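Local coordinates for protein putative TetR-family transcriptional regulator (Syntrophomonas wolfei subsp. wolfei, PDB 3LWJ) that probably binds DNA through an N-terminal helix-turn-helix and regulates transcription, as other members of the TetR family do, at residues 94-97 and 98-102; 139-142 and 143-147; 175-179 and 180-184. All coordinates share one frame; numbering follows the deposited sequence.

Contact 1 of 3, residues 94-97 and 98-102; sequences RLTM and EVFAQ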
ATOM      1  N   ARG A  94      12.163   8.910  -9.405  1.00 23.65           N
ATOM      2  CA  ARG A  94      11.530  10.108  -9.935  1.00 23.60           C
ATOM      3  C   ARG A  94      10.833   9.858 -11.285  1.00 24.97           C
ATOM      4  O   ARG A  94       9.660  10.217 -11.456  1.00 24.25           O
ATOM      5  CB  ARG A  94      12.509  11.269 -10.027  1.00 24.15           C
ATOM      6  CG  ARG A  94      11.966  12.405 -10.828  1.00 21.65           C
ATOM      7  CD  ARG A  94      12.546  13.781 -10.473  1.00 23.76           C
ATOM      8  NE  ARG A  94      13.957  13.792 -10.109  1.00 31.68           N
ATOM      9  CZ  ARG A  94      14.468  14.536  -9.134  1.00 29.11           C
ATOM     10  NH1 ARG A  94      13.668  15.318  -8.414  1.00 32.24           N
ATOM     11  NH2 ARG A  94      15.784  14.507  -8.879  1.00 29.23           N
ATOM     12  N   LEU A  95      11.536   9.239 -12.234  1.00 25.51           N
ATOM     13  CA  LEU A  95      10.898   8.849 -13.496  1.00 24.67           C
ATOM     14  C   LEU A  95       9.617   8.100 -13.290  1.00 24.67           C
ATOM     15  O   LEU A  95       8.632   8.400 -13.962  1.00 22.47           O
ATOM     16  CB  LEU A  95      11.781   7.943 -14.372  1.00 27.79           C
ATOM     17  CG  LEU A  95      12.780   8.617 -15.263  1.00 30.98           C
ATOM     18  CD1 LEU A  95      13.536   7.555 -16.058  1.00 23.81           C
ATOM     19  CD2 LEU A  95      12.093   9.658 -16.163  1.00 32.22           C
ATOM     20  N   THR A  96       9.625   7.090 -12.409  1.00 24.12           N
ATOM     21  CA  THR A  96       8.437   6.283 -12.216  1.00 23.45           C
ATOM     22  C   THR A  96       7.326   7.167 -11.696  1.00 20.66           C
ATOM     23  O   THR A  96       6.196   7.085 -12.168  1.00 18.29           O
ATOM     24  CB  THR A  96       8.653   5.123 -11.216  1.00 26.00           C
ATOM     25  OG1 THR A  96       9.695   4.270 -11.688  1.00 25.86           O
ATOM     26  CG2 THR A  96       7.369   4.348 -11.032  1.00 22.89           C
HETATM   27  N   MSE A  97       7.654   8.009 -10.724  1.00 22.32           N
HETATM   28  CA  MSE A  97       6.635   8.866 -10.084  1.00 24.64           C
HETATM   29  C   MSE A  97       6.058   9.820 -11.169  1.00 24.65           C
HETATM   30  O   MSE A  97       4.851  10.144 -11.165  1.00 22.76           O
HETATM   31  CB  MSE A  97       7.187   9.667  -8.864  1.00 21.23           C
HETATM   32  CG  MSE A  97       7.371   8.936  -7.402  1.00 20.31           C
HETATM   33 SE   MSE A  97       6.399   7.246  -7.315  0.75 39.51          SE
HETATM   34  CE  MSE A  97       4.800   7.827  -6.366  1.00 31.16           C
ATOM     35  N   GLU A  98       6.889  10.254 -12.116  1.00 27.00           N
ATOM     36  CA  GLU A  98       6.381  11.113 -13.211  1.00 26.64           C
ATOM     37  C   GLU A  98       5.458  10.344 -14.176  1.00 27.10           C
ATOM     38  O   GLU A  98       4.501  10.913 -14.692  1.00 27.92           O
ATOM     39  CB  GLU A  98       7.507  11.784 -14.018  1.00 28.51           C
ATOM     40  CG  GLU A  98       8.461  12.735 -13.239  1.00 39.52           C
ATOM     41  CD  GLU A  98       7.897  14.130 -12.901  1.00 47.03           C
ATOM     42  OE1 GLU A  98       6.726  14.445 -13.275  1.00 51.01           O
ATOM     43  OE2 GLU A  98       8.655  14.916 -12.254  1.00 45.35           O
ATOM     44  N   VAL A  99       5.717   9.061 -14.432  1.00 26.06           N
ATOM     45  CA  VAL A  99       4.798   8.283 -15.276  1.00 24.69           C
ATOM     46  C   VAL A  99       3.440   8.200 -14.557  1.00 25.53           C
ATOM     47  O   VAL A  99       2.395   8.399 -15.173  1.00 26.09           O
ATOM     48  CB  VAL A  99       5.360   6.871 -15.618  1.00 25.23           C
ATOM     49  CG1 VAL A  99       4.362   6.064 -16.388  1.00 27.70           C
ATOM     50  CG2 VAL A  99       6.661   6.970 -16.401  1.00 21.10           C
ATOM     51  N   PHE A 100       3.461   7.940 -13.245  1.00 25.72           N
ATOM     52  CA  PHE A 100       2.221   7.933 -12.477  1.00 26.26           C
ATOM     53  C   PHE A 100       1.453   9.246 -12.729  1.00 25.11           C
ATOM     54  O   PHE A 100       0.276   9.198 -13.062  1.00 24.66           O
ATOM     55  CB  PHE A 100       2.464   7.773 -10.967  1.00 25.53           C
ATOM     56  CG  PHE A 100       2.956   6.421 -10.536  1.00 27.01           C
ATOM     57  CD1 PHE A 100       2.715   5.297 -11.252  1.00 27.83           C
ATOM     58  CD2 PHE A 100       3.612   6.291  -9.332  1.00 36.40           C
ATOM     59  CE1 PHE A 100       3.144   4.047 -10.811  1.00 35.39           C
ATOM     60  CE2 PHE A 100       4.040   5.063  -8.895  1.00 39.52           C
ATOM     61  CZ  PHE A 100       3.800   3.932  -9.659  1.00 32.99           C
ATOM     62  N   ALA A 101       2.123  10.387 -12.578  1.00 27.15           N
ATOM     63  CA  ALA A 101       1.490  11.704 -12.726  1.00 30.02           C
ATOM     64  C   ALA A 101       0.937  11.984 -14.144  1.00 33.13           C
ATOM     65  O   ALA A 101      -0.086  12.672 -14.301  1.00 33.01           O
ATOM     66  CB  ALA A 101       2.457  12.818 -12.299  1.00 30.98           C
ATOM     67  N   GLN A 102       1.600  11.449 -15.166  1.00 34.85           N
ATOM     68  CA  GLN A 102       1.119  11.592 -16.546  1.00 38.25           C
ATOM     69  C   GLN A 102      -0.132  10.765 -16.803  1.00 37.65           C
ATOM     70  O   GLN A 102      -0.876  11.072 -17.728  1.00 39.41           O
ATOM     71  CB  GLN A 102       2.209  11.203 -17.549  1.00 40.14           C
ATOM     72  CG  GLN A 102       3.224  12.333 -17.792  1.00 47.52           C
ATOM     73  CD  GLN A 102       4.599  11.822 -18.205  1.00 55.32           C
ATOM     74  OE1 GLN A 102       4.743  10.696 -18.716  1.00 55.37           O
ATOM     75  NE2 GLN A 102       5.626  12.644 -17.968  1.00 50.81           N
TER
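Residues 94-97 and 98-102 are successive turns of helix 85-102, joined by backbone hydrogen bonds in which each N-H reaches the carbonyl four residues before it, from Glu98 N to Arg94 O through Ala101 N to Met97 O. The straightest of them, Phe100 N to Thr96 O, is 3.1 Å long with an N-H...O angle of 168°. Three side chains then gather on one flank. The methyl of Thr96 lies over a face of the Phe100 ring, a CH-pi contact with CG2 4.2 Å from the ring centroid; it reaches there because CG2 stands trans to the backbone N while OG1 turns back to the carbonyl of Thr92. Met97, a selenomethionine, comes to the rim instead. Its CE lies in the ring plane at the edge, 3.5 Å from Phe100 CD2, and its SE sits obliquely, 4.6 Å from the ring centroid, in a Met-aromatic contact. The flexible chain of Met97, bent at chi2 and chi3, suits a place where it must curl beside a rigid ring. On another flank, Glu98 lays its CG 3.3 Å from Arg94 O, but its carboxylate pairs with Lys179 and the Arg94 guanidinium with Glu91. The helix is packed between three others: Phe100 on Leu168 of helix 153-173, Val99 on Ile71 of helix 56-79, and Met97 and Glu98 on Met182 and Ile183 of helix 179-195.

Contact 2 of 3, residues 139-142 and 143-147; sequences IEYG and IKKGV
Gly146 takes a positive phi of 76°, a turn in the left-handed region that carries the backbone off the end of helix 118-144. Having no side chain, glycine adopts it at little cost. Up to Lys145 the helical pattern holds, with Lys144 N bound to Glu140 O at 2.9 Å. Beyond it the bonds change partners in a Schellman motif, Gly146 being the C-prime residue: Val147 N reaches back to Gly142 O at 3.0 Å, and Gly146 N to Ile143 O at 3.1 Å. These bonds supply donors to carbonyls for which no further helical turn provides N-H groups. Tyr141 and Lys145 pack together here, both touching Leu85 of helix 85-102. In a CH-pi contact, Lys145 CG lies over a face of the Tyr141 ring, 3.9 Å from its centroid, and the bends at chi2 (-61°) and chi3 (-72°) carry CD and CE on past CZ to the hydroxyl. Lysine suits the place: its methylenes cover the ring while its ammonium end can stay in solvent. On a different side, Ile139 CG2 meets Ile143 CD1 at 4.1 Å, and both isoleucines pack on Val153 of helix 153-173, while Val147 touches Leu198 of the second subunit.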
ATOM      1  N   ILE A 139      18.077  -4.556  -9.298  1.00 24.32           N
ATOM      2  CA  ILE A 139      18.810  -4.713  -8.041  1.00 23.47           C
ATOM      3  C   ILE A 139      19.894  -5.803  -8.180  1.00 25.10           C
ATOM      4  O   ILE A 139      21.009  -5.641  -7.703  1.00 24.72           O
ATOM      5  CB  ILE A 139      17.880  -5.048  -6.878  1.00 23.90           C
ATOM      6  CG1 ILE A 139      17.010  -3.813  -6.558  1.00 26.64           C
ATOM      7  CG2 ILE A 139      18.700  -5.452  -5.661  1.00 18.63           C
ATOM      8  CD1 ILE A 139      15.653  -4.128  -5.992  1.00 29.28           C
ATOM      9  N   GLU A 140      19.548  -6.896  -8.847  1.00 24.16           N
ATOM     10  CA  GLU A 140      20.472  -7.998  -9.057  1.00 25.81           C
ATOM     11  C   GLU A 140      21.730  -7.537  -9.786  1.00 26.97           C
ATOM     12  O   GLU A 140      22.863  -7.821  -9.349  1.00 28.55           O
ATOM     13  CB  GLU A 140      19.778  -9.118  -9.813  1.00 22.73           C
ATOM     14  CG  GLU A 140      18.767  -9.866  -8.983  1.00 32.62           C
ATOM     15  CD  GLU A 140      18.027 -10.883  -9.823  1.00 33.97           C
ATOM     16  OE1 GLU A 140      18.710 -11.488 -10.660  1.00 44.38           O
ATOM     17  OE2 GLU A 140      16.791 -11.057  -9.697  1.00 36.48           O
ATOM     18  N   TYR A 141      21.519  -6.787 -10.866  1.00 26.49           N
ATOM     19  CA  TYR A 141      22.609  -6.206 -11.628  1.00 27.92           C
ATOM     20  C   TYR A 141      23.534  -5.399 -10.710  1.00 29.07           C
ATOM     21  O   TYR A 141      24.755  -5.565 -10.748  1.00 26.98           O
ATOM     22  CB  TYR A 141      22.059  -5.354 -12.781  1.00 26.63           C
ATOM     23  CG  TYR A 141      23.105  -4.844 -13.736  1.00 30.35           C
ATOM     24  CD1 TYR A 141      23.673  -5.684 -14.692  1.00 34.74           C
ATOM     25  CD2 TYR A 141      23.516  -3.514 -13.694  1.00 27.71           C
ATOM     26  CE1 TYR A 141      24.655  -5.202 -15.590  1.00 36.60           C
ATOM     27  CE2 TYR A 141      24.470  -3.023 -14.576  1.00 35.71           C
ATOM     28  CZ  TYR A 141      25.044  -3.872 -15.511  1.00 31.51           C
ATOM     29  OH  TYR A 141      25.990  -3.370 -16.352  1.00 37.37           O
ATOM     30  N   GLY A 142      22.958  -4.563  -9.850  1.00 28.61           N
ATOM     31  CA  GLY A 142      23.770  -3.749  -8.937  1.00 26.71           C
ATOM     32  C   GLY A 142      24.579  -4.555  -7.926  1.00 26.78           C
ATOM     33  O   GLY A 142      25.656  -4.101  -7.484  1.00 25.61           O
ATOM     34  N   ILE A 143      24.047  -5.725  -7.540  1.00 27.02           N
ATOM     35  CA  ILE A 143      24.716  -6.636  -6.603  1.00 27.85           C
ATOM     36  C   ILE A 143      25.901  -7.237  -7.302  1.00 29.38           C
ATOM     37  O   ILE A 143      26.998  -7.248  -6.761  1.00 30.93           O
ATOM     38  CB  ILE A 143      23.784  -7.787  -6.109  1.00 26.56           C
ATOM     39  CG1 ILE A 143      22.676  -7.218  -5.238  1.00 28.82           C
ATOM     40  CG2 ILE A 143      24.564  -8.836  -5.307  1.00 24.83           C
ATOM     41  CD1 ILE A 143      21.597  -8.216  -4.905  1.00 20.20           C
ATOM     42  N   LYS A 144      25.655  -7.698  -8.523  1.00 30.95           N
ATOM     43  CA  LYS A 144      26.682  -8.264  -9.381  1.00 32.99           C
ATOM     44  C   LYS A 144      27.817  -7.305  -9.744  1.00 31.62           C
ATOM     45  O   LYS A 144      28.951  -7.757  -9.923  1.00 26.70           O
ATOM     46  CB  LYS A 144      26.050  -8.862 -10.645  1.00 35.05           C
ATOM     47  CG  LYS A 144      25.316 -10.199 -10.390  1.00 40.47           C
ATOM     48  CD  LYS A 144      26.317 -11.385 -10.290  1.00 50.19           C
ATOM     49  CE  LYS A 144      25.641 -12.726  -9.970  1.00 54.76           C
ATOM     50  NZ  LYS A 144      25.779 -13.109  -8.533  1.00 56.80           N
ATOM     51  N   LYS A 145      27.520  -6.009  -9.825  1.00 28.41           N
ATOM     52  CA  LYS A 145      28.530  -4.994 -10.147  1.00 28.90           C
ATOM     53  C   LYS A 145      29.201  -4.395  -8.894  1.00 28.92           C
ATOM     54  O   LYS A 145      29.956  -3.421  -9.004  1.00 28.18           O
ATOM     55  CB  LYS A 145      27.917  -3.838 -10.982  1.00 29.59           C
ATOM     56  CG  LYS A 145      27.212  -4.239 -12.284  1.00 30.81           C
ATOM     57  CD  LYS A 145      28.121  -4.942 -13.305  1.00 39.46           C
ATOM     58  CE  LYS A 145      29.120  -3.992 -13.950  1.00 41.55           C
ATOM     59  NZ  LYS A 145      29.943  -4.652 -15.010  1.00 39.78           N
ATOM     60  N   GLY A 146      28.885  -4.945  -7.718  1.00 28.28           N
ATOM     61  CA  GLY A 146      29.543  -4.583  -6.476  1.00 25.57           C
ATOM     62  C   GLY A 146      29.110  -3.258  -5.902  1.00 26.84           C
ATOM     63  O   GLY A 146      29.719  -2.764  -4.957  1.00 27.03           O
ATOM     64  N   VAL A 147      28.052  -2.677  -6.461  1.00 27.84           N
ATOM     65  CA  VAL A 147      27.539  -1.418  -5.962  1.00 28.51           C
ATOM     66  C   VAL A 147      26.538  -1.665  -4.832  1.00 28.54           C
ATOM     67  O   VAL A 147      26.533  -0.923  -3.823  1.00 32.71           O
ATOM     68  CB  VAL A 147      26.980  -0.563  -7.113  1.00 30.47           C
ATOM     69  CG1 VAL A 147      26.287   0.677  -6.582  1.00 23.60           C
ATOM     70  CG2 VAL A 147      28.157  -0.161  -8.067  1.00 28.24           C
TER

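Contact 3 of 3, residues 175-179 and 180-184; sequences KAITK and EEMIE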
ATOM      1  N   LYS A 175      -5.336  13.295  -1.216  1.00 30.92           N
ATOM      2  CA  LYS A 175      -5.021  14.710  -1.433  1.00 32.46           C
ATOM      3  C   LYS A 175      -4.368  15.263  -0.169  1.00 31.93           C
ATOM      4  O   LYS A 175      -4.618  16.389   0.181  1.00 29.41           O
ATOM      5  CB  LYS A 175      -6.283  15.550  -1.725  1.00 35.10           C
ATOM      6  CG  LYS A 175      -7.361  14.927  -2.608  1.00 42.29           C
ATOM      7  CD  LYS A 175      -7.018  15.045  -4.077  1.00 50.93           C
ATOM      8  CE  LYS A 175      -8.137  14.478  -4.954  1.00 53.99           C
ATOM      9  NZ  LYS A 175      -7.569  13.828  -6.175  1.00 56.59           N
ATOM     10  N   ALA A 176      -3.583  14.448   0.537  1.00 30.23           N
ATOM     11  CA  ALA A 176      -2.952  14.846   1.815  1.00 28.20           C
ATOM     12  C   ALA A 176      -1.538  15.418   1.594  1.00 26.72           C
ATOM     13  O   ALA A 176      -1.003  16.110   2.446  1.00 25.51           O
ATOM     14  CB  ALA A 176      -2.910  13.631   2.786  1.00 26.39           C
ATOM     15  N   ILE A 177      -0.949  15.155   0.429  1.00 26.73           N
ATOM     16  CA  ILE A 177       0.348  15.684   0.091  1.00 25.64           C
ATOM     17  C   ILE A 177       0.311  16.202  -1.350  1.00 28.19           C
ATOM     18  O   ILE A 177      -0.538  15.805  -2.116  1.00 29.59           O
ATOM     19  CB  ILE A 177       1.480  14.612   0.222  1.00 24.14           C
ATOM     20  CG1 ILE A 177       1.217  13.375  -0.667  1.00 26.38           C
ATOM     21  CG2 ILE A 177       1.660  14.157   1.670  1.00 22.98           C
ATOM     22  CD1 ILE A 177       2.372  12.316  -0.647  1.00 20.95           C
ATOM     23  N   THR A 178       1.259  17.059  -1.712  1.00 27.56           N
ATOM     24  CA  THR A 178       1.376  17.520  -3.085  1.00 27.94           C
ATOM     25  C   THR A 178       2.210  16.529  -3.904  1.00 27.66           C
ATOM     26  O   THR A 178       2.939  15.686  -3.358  1.00 23.33           O
ATOM     27  CB  THR A 178       2.020  18.906  -3.152  1.00 31.02           C
ATOM     28  OG1 THR A 178       3.333  18.857  -2.581  1.00 27.88           O
ATOM     29  CG2 THR A 178       1.166  19.950  -2.394  1.00 27.98           C
ATOM     30  N   LYS A 179       2.067  16.621  -5.213  1.00 27.93           N
ATOM     31  CA  LYS A 179       2.891  15.881  -6.166  1.00 29.13           C
ATOM     32  C   LYS A 179       4.359  16.027  -5.788  1.00 29.88           C
ATOM     33  O   LYS A 179       5.123  15.059  -5.792  1.00 29.49           O
ATOM     34  CB  LYS A 179       2.643  16.407  -7.592  1.00 29.44           C
ATOM     35  CG  LYS A 179       3.418  15.653  -8.672  1.00 37.20           C
ATOM     36  CD  LYS A 179       3.256  16.260 -10.069  1.00 40.91           C
ATOM     37  CE  LYS A 179       4.557  16.168 -10.863  1.00 45.74           C
ATOM     38  NZ  LYS A 179       4.349  15.945 -12.315  1.00 50.21           N
ATOM     39  N   GLU A 180       4.757  17.258  -5.484  1.00 29.91           N
ATOM     40  CA  GLU A 180       6.131  17.544  -5.104  1.00 30.52           C
ATOM     41  C   GLU A 180       6.572  16.821  -3.820  1.00 28.56           C
ATOM     42  O   GLU A 180       7.653  16.236  -3.750  1.00 26.82           O
ATOM     43  CB  GLU A 180       6.290  19.048  -4.887  1.00 32.33           C
ATOM     44  CG  GLU A 180       7.725  19.437  -4.564  1.00 42.22           C
ATOM     45  CD  GLU A 180       8.661  19.011  -5.682  1.00 58.24           C
ATOM     46  OE1 GLU A 180       8.482  19.536  -6.809  1.00 65.79           O
ATOM     47  OE2 GLU A 180       9.541  18.138  -5.451  1.00 64.61           O
ATOM     48  N   GLU A 181       5.738  16.923  -2.793  1.00 28.97           N
ATOM     49  CA  GLU A 181       5.958  16.235  -1.534  1.00 27.81           C
ATOM     50  C   GLU A 181       6.048  14.734  -1.729  1.00 22.97           C
ATOM     51  O   GLU A 181       6.831  14.088  -1.065  1.00 22.24           O
ATOM     52  CB  GLU A 181       4.845  16.577  -0.544  1.00 27.82           C
ATOM     53  CG  GLU A 181       4.974  17.984  -0.008  1.00 30.53           C
ATOM     54  CD  GLU A 181       3.737  18.452   0.738  1.00 28.71           C
ATOM     55  OE1 GLU A 181       2.624  17.883   0.583  1.00 28.99           O
ATOM     56  OE2 GLU A 181       3.892  19.396   1.509  1.00 33.54           O
HETATM   57  N   MSE A 182       5.272  14.185  -2.665  1.00 21.44           N
HETATM   58  CA  MSE A 182       5.290  12.752  -2.932  1.00 22.49           C
HETATM   59  C   MSE A 182       6.592  12.357  -3.574  1.00 21.91           C
HETATM   60  O   MSE A 182       7.216  11.378  -3.196  1.00 25.81           O
HETATM   61  CB  MSE A 182       4.150  12.374  -3.861  1.00 25.32           C
HETATM   62  CG  MSE A 182       4.246  10.999  -4.498  1.00 27.36           C
HETATM   63 SE   MSE A 182       2.899  10.722  -5.928  0.75 29.26          SE
HETATM   64  CE  MSE A 182       3.620  11.893  -7.301  1.00 30.10           C
ATOM     65  N   ILE A 183       7.016  13.153  -4.549  1.00 25.28           N
ATOM     66  CA  ILE A 183       8.259  12.878  -5.241  1.00 26.33           C
ATOM     67  C   ILE A 183       9.410  12.972  -4.219  1.00 26.62           C
ATOM     68  O   ILE A 183      10.217  12.022  -4.106  1.00 24.56           O
ATOM     69  CB  ILE A 183       8.452  13.816  -6.456  1.00 26.94           C
ATOM     70  CG1 ILE A 183       7.394  13.495  -7.523  1.00 30.81           C
ATOM     71  CG2 ILE A 183       9.864  13.687  -7.027  1.00 22.02           C
ATOM     72  CD1 ILE A 183       7.309  14.562  -8.677  1.00 26.80           C
ATOM     73  N   GLU A 184       9.429  14.052  -3.420  1.00 23.28           N
ATOM     74  CA  GLU A 184      10.509  14.259  -2.414  1.00 24.35           C
ATOM     75  C   GLU A 184      10.582  13.105  -1.413  1.00 25.91           C
ATOM     76  O   GLU A 184      11.661  12.614  -1.113  1.00 24.83           O
ATOM     77  CB  GLU A 184      10.351  15.597  -1.664  1.00 27.99           C
ATOM     78  CG  GLU A 184      11.303  15.771  -0.466  1.00 34.13           C
TER
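Thr178 and Glu181 pair across the start of helix 179-195 as a capping box, each side chain bound to the other's backbone N-H. Glu181 can be followed outward from the helix. Its CB lies 3.4 Å from Thr178 OG1, and CG passes closer still to that oxygen, at 3.2 Å. With CG trans to its own carbonyl carbon (chi1 -73°) and the chain extended beyond it, the carboxylate is carried back past the first turn. There CD faces the threonine hydroxyl, and OE1 accepts from Thr178 N at 2.8 Å with an N-H...O angle of 161°. The donor approaches the anti side of the carboxylate, 32° out of its plane. OE1 also rests against CA and CB of Ile177, whereas OE2 is turned from the Thr178 amide. In return, Thr178 OG1, placed between its backbone N and carbonyl carbon, accepts from Glu181 N. Threonine suits the N-cap because its short hydroxyl can stand in for the missing previous turn; glutamate suits the third position after it, where its length reaches the N-cap amide. A negative carboxylate should also be favoured near the positive end of the helix dipole.

Just before the cap, Ile177 sends CD1 over the first turn onto CB of Met182, a selenomethionine packed on Ser167 and Trp171 of helix 153-173; this is the N' to N4 contact of a hydrophobic staple, and the two side chains cross at about a right angle. Lys179 runs beside Ile183, the two side chains pointing the same way, so that its methylenes stay in apolar company while NZ goes on to Glu98. Lys179 CE comes 3.9 Å from Ile183 CD1.

How the contacts relate
Contacts 1 and 3 meet directly, their centres 12 Å apart, where helix 85-102 packs on the start of helix 179-195. One point of contact is the salt bridge from Lys179 NZ to Glu98 OE1, 3.0 Å; further along the same interface Met97 CE lies 3.5 Å from Met182 SE. Contact 2 stands apart at the end of helix 118-144: its nearest atoms are about 12 Å from contact 1 and about 17 Å from contact 3. Helix 153-173 nevertheless borders all three. Contacts 2 and 3 each also touch the second subunit. All three lie outside the predicted helix-turn-helix of residues 34-53, in the helical remainder of the chain.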